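Local coordinates for protein DNA polymerase III beta subunit (Streptococcus pyogenes, PDB 2AVT) that probably encircles DNA as a ring-shaped dimer and tethers the replicative polymerase to it, allowing long stretches to be copied without dissociation, at residues A[36-48]-A[52-60]. Residues are numbered along the deposited sequence; the frame is centred on the assembly and turned at random.
Sequences IEVTSTGVTLTGS and ISIENTIPV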
# COMPACT_ATOMS: atom_id res chain seq x y z
N ILE A 36 1.49 20.67 -20.98
CA ILE A 36 0.55 20.21 -21.99
C ILE A 36 0.66 21.08 -23.23
O ILE A 36 0.42 22.29 -23.18
CB ILE A 36 -0.89 20.29 -21.46
CG1 ILE A 36 -1.02 19.45 -20.19
CG2 ILE A 36 -1.86 19.79 -22.52
CD1 ILE A 36 -2.40 19.49 -19.57
N GLU A 37 1.05 20.47 -24.35
CA GLU A 37 1.15 21.21 -25.59
C GLU A 37 0.16 20.62 -26.57
O GLU A 37 0.19 19.43 -26.85
CB GLU A 37 2.56 21.11 -26.17
CG GLU A 37 3.62 21.69 -25.28
CD GLU A 37 5.01 21.39 -25.80
OE1 GLU A 37 5.33 20.19 -26.00
OE2 GLU A 37 5.78 22.35 -25.99
N VAL A 38 -0.72 21.46 -27.09
CA VAL A 38 -1.73 21.01 -28.02
C VAL A 38 -1.38 21.46 -29.43
O VAL A 38 -1.25 22.66 -29.69
CB VAL A 38 -3.12 21.56 -27.62
CG1 VAL A 38 -4.18 21.07 -28.59
CG2 VAL A 38 -3.47 21.13 -26.19
N THR A 39 -1.21 20.49 -30.33
CA THR A 39 -0.89 20.80 -31.72
C THR A 39 -1.96 20.21 -32.63
O THR A 39 -2.88 19.52 -32.18
CB THR A 39 0.49 20.24 -32.12
OG1 THR A 39 0.44 18.82 -32.17
CG2 THR A 39 1.54 20.67 -31.10
N SER A 40 -1.84 20.48 -33.93
CA SER A 40 -2.83 19.99 -34.89
C SER A 40 -2.94 18.47 -34.94
O SER A 40 -4.01 17.92 -35.22
CB SER A 40 -2.49 20.51 -36.28
OG SER A 40 -2.33 21.92 -36.26
N THR A 41 -1.84 17.79 -34.65
CA THR A 41 -1.85 16.34 -34.73
C THR A 41 -1.98 15.59 -33.42
O THR A 41 -1.99 14.36 -33.41
CB THR A 41 -0.58 15.86 -35.45
OG1 THR A 41 0.56 16.43 -34.81
CG2 THR A 41 -0.60 16.31 -36.91
N GLY A 42 -2.08 16.30 -32.30
CA GLY A 42 -2.22 15.60 -31.03
C GLY A 42 -1.96 16.43 -29.79
O GLY A 42 -1.65 17.62 -29.87
N VAL A 43 -2.11 15.80 -28.64
CA VAL A 43 -1.89 16.46 -27.36
C VAL A 43 -0.64 15.84 -26.75
O VAL A 43 -0.60 14.66 -26.41
CB VAL A 43 -3.10 16.26 -26.42
CG1 VAL A 43 -2.74 16.66 -24.99
CG2 VAL A 43 -4.28 17.10 -26.93
N THR A 44 0.41 16.64 -26.62
CA THR A 44 1.65 16.12 -26.06
C THR A 44 1.82 16.50 -24.60
O THR A 44 1.75 17.68 -24.23
CB THR A 44 2.86 16.62 -26.87
OG1 THR A 44 2.77 16.11 -28.21
CG2 THR A 44 4.16 16.14 -26.25
N LEU A 45 2.06 15.48 -23.78
CA LEU A 45 2.24 15.65 -22.34
C LEU A 45 3.71 15.46 -21.98
O LEU A 45 4.33 14.47 -22.41
CB LEU A 45 1.39 14.63 -21.59
CG LEU A 45 -0.07 14.57 -22.02
CD1 LEU A 45 -0.80 13.48 -21.24
CD2 LEU A 45 -0.73 15.92 -21.76
N THR A 46 4.26 16.39 -21.20
CA THR A 46 5.66 16.30 -20.79
C THR A 46 5.83 16.41 -19.28
O THR A 46 5.21 17.26 -18.63
CB THR A 46 6.52 17.42 -21.44
OG1 THR A 46 6.45 17.33 -22.87
CG2 THR A 46 7.98 17.29 -21.00
N GLY A 47 6.67 15.54 -18.75
CA GLY A 47 6.97 15.52 -17.33
C GLY A 47 8.45 15.22 -17.16
O GLY A 47 9.04 14.53 -18.01
N SER A 48 9.06 15.76 -16.10
CA SER A 48 10.48 15.52 -15.83
C SER A 48 10.81 15.78 -14.37
O SER A 48 10.14 16.57 -13.70
CB SER A 48 11.38 16.39 -16.72
OG SER A 48 11.17 17.76 -16.47
N ILE A 52 14.94 11.94 -15.44
CA ILE A 52 14.28 11.50 -16.66
C ILE A 52 13.24 12.52 -17.11
O ILE A 52 12.82 13.38 -16.33
CB ILE A 52 13.55 10.13 -16.49
CG1 ILE A 52 12.46 10.25 -15.44
CG2 ILE A 52 14.54 9.04 -16.10
CD1 ILE A 52 11.71 8.94 -15.19
N SER A 53 12.86 12.42 -18.38
CA SER A 53 11.84 13.27 -18.97
C SER A 53 11.02 12.37 -19.88
O SER A 53 11.57 11.55 -20.63
CB SER A 53 12.46 14.38 -19.82
OG SER A 53 13.19 15.30 -19.02
N ILE A 54 9.70 12.52 -19.80
CA ILE A 54 8.79 11.74 -20.63
C ILE A 54 7.91 12.66 -21.45
O ILE A 54 7.24 13.54 -20.90
CB ILE A 54 7.88 10.84 -19.78
CG1 ILE A 54 8.72 9.78 -19.06
CG2 ILE A 54 6.84 10.15 -20.66
CD1 ILE A 54 7.91 8.92 -18.13
N GLU A 55 7.93 12.48 -22.77
CA GLU A 55 7.09 13.24 -23.69
C GLU A 55 6.16 12.20 -24.30
O GLU A 55 6.57 11.35 -25.09
CB GLU A 55 7.92 13.93 -24.78
CG GLU A 55 8.53 15.25 -24.32
CD GLU A 55 9.31 15.96 -25.42
OE1 GLU A 55 8.87 16.02 -26.56
OE2 GLU A 55 10.46 16.52 -25.06
N ASN A 56 4.90 12.26 -23.89
CA ASN A 56 3.90 11.30 -24.34
C ASN A 56 2.81 12.01 -25.13
O ASN A 56 2.12 12.91 -24.62
CB ASN A 56 3.34 10.57 -23.12
CG ASN A 56 2.37 9.45 -23.48
OD1 ASN A 56 2.33 8.98 -24.62
ND2 ASN A 56 1.59 9.01 -22.50
N THR A 57 2.66 11.60 -26.38
CA THR A 57 1.70 12.20 -27.28
C THR A 57 0.46 11.36 -27.53
O THR A 57 0.55 10.16 -27.79
CB THR A 57 2.36 12.50 -28.65
OG1 THR A 57 3.40 13.46 -28.48
CG2 THR A 57 1.32 13.04 -29.64
N ILE A 58 -0.69 12.01 -27.43
CA ILE A 58 -1.97 11.37 -27.71
C ILE A 58 -2.31 11.92 -29.10
O ILE A 58 -2.56 13.12 -29.26
CB ILE A 58 -3.07 11.82 -26.74
CG1 ILE A 58 -2.69 11.47 -25.30
CG2 ILE A 58 -4.39 11.12 -27.10
CD1 ILE A 58 -3.57 12.18 -24.29
N PRO A 59 -2.28 11.05 -30.12
CA PRO A 59 -2.56 11.38 -31.52
C PRO A 59 -4.03 11.64 -31.84
O PRO A 59 -4.92 10.99 -31.30
CB PRO A 59 -2.04 10.16 -32.26
CG PRO A 59 -2.41 9.05 -31.31
CD PRO A 59 -1.95 9.62 -29.98
N VAL A 60 -4.28 12.59 -32.73
CA VAL A 60 -5.65 12.88 -33.15
C VAL A 60 -6.11 11.82 -34.14
O VAL A 60 -6.74 10.84 -33.77
CB VAL A 60 -5.77 14.23 -33.83
CG1 VAL A 60 -7.02 14.26 -34.69
CG2 VAL A 60 -5.82 15.32 -32.80
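T41 O accepts the backbone N-H of V60 at the open end of an antiparallel beta hairpin, strands 42-48 and 52-59, in the N-terminal domain of the polymerase III beta subunit. The donor stands 48° out of the carbonyl plane, while V60 CG2 rests 3.9 Å from G42 N. G42 closes a type I turn that begins at T39, and its backbone angles are ones that call for glycine. From here the hairpin illustrates how alternation gives a sheet two different faces. V43 and I58 form a hydrogen-bonded pair, V43 N reaching I58 O at 2.8 Å; their side chains share one face, where I58 packs on A14 of helix 8-18 and V43 on L67 of strand 67-71. T44 points to the other face, in a non-hydrogen-bonded pair with T57; with each hydroxyl anti to its own carbonyl carbon (chi1 -63° in both), T44 OG1 and T57 OG1 meet at 2.7 Å in a bond whose donor could be either. L45 returns to the face of V43 and I58, its CD1 lying 4.3 Å from I58 CD1 and its side chain packing on L15 and T18 of the same helix. T46 runs alongside E55, and here an aliphatic carbon does the touching: E55 CG is 3.3 Å from T46 OG1. G47 exchanges two backbone bonds with I54. S48 directs its hydroxyl to Y123 rather than across the strands, and S53 OG approaches S48 CB instead, at 3.1 Å.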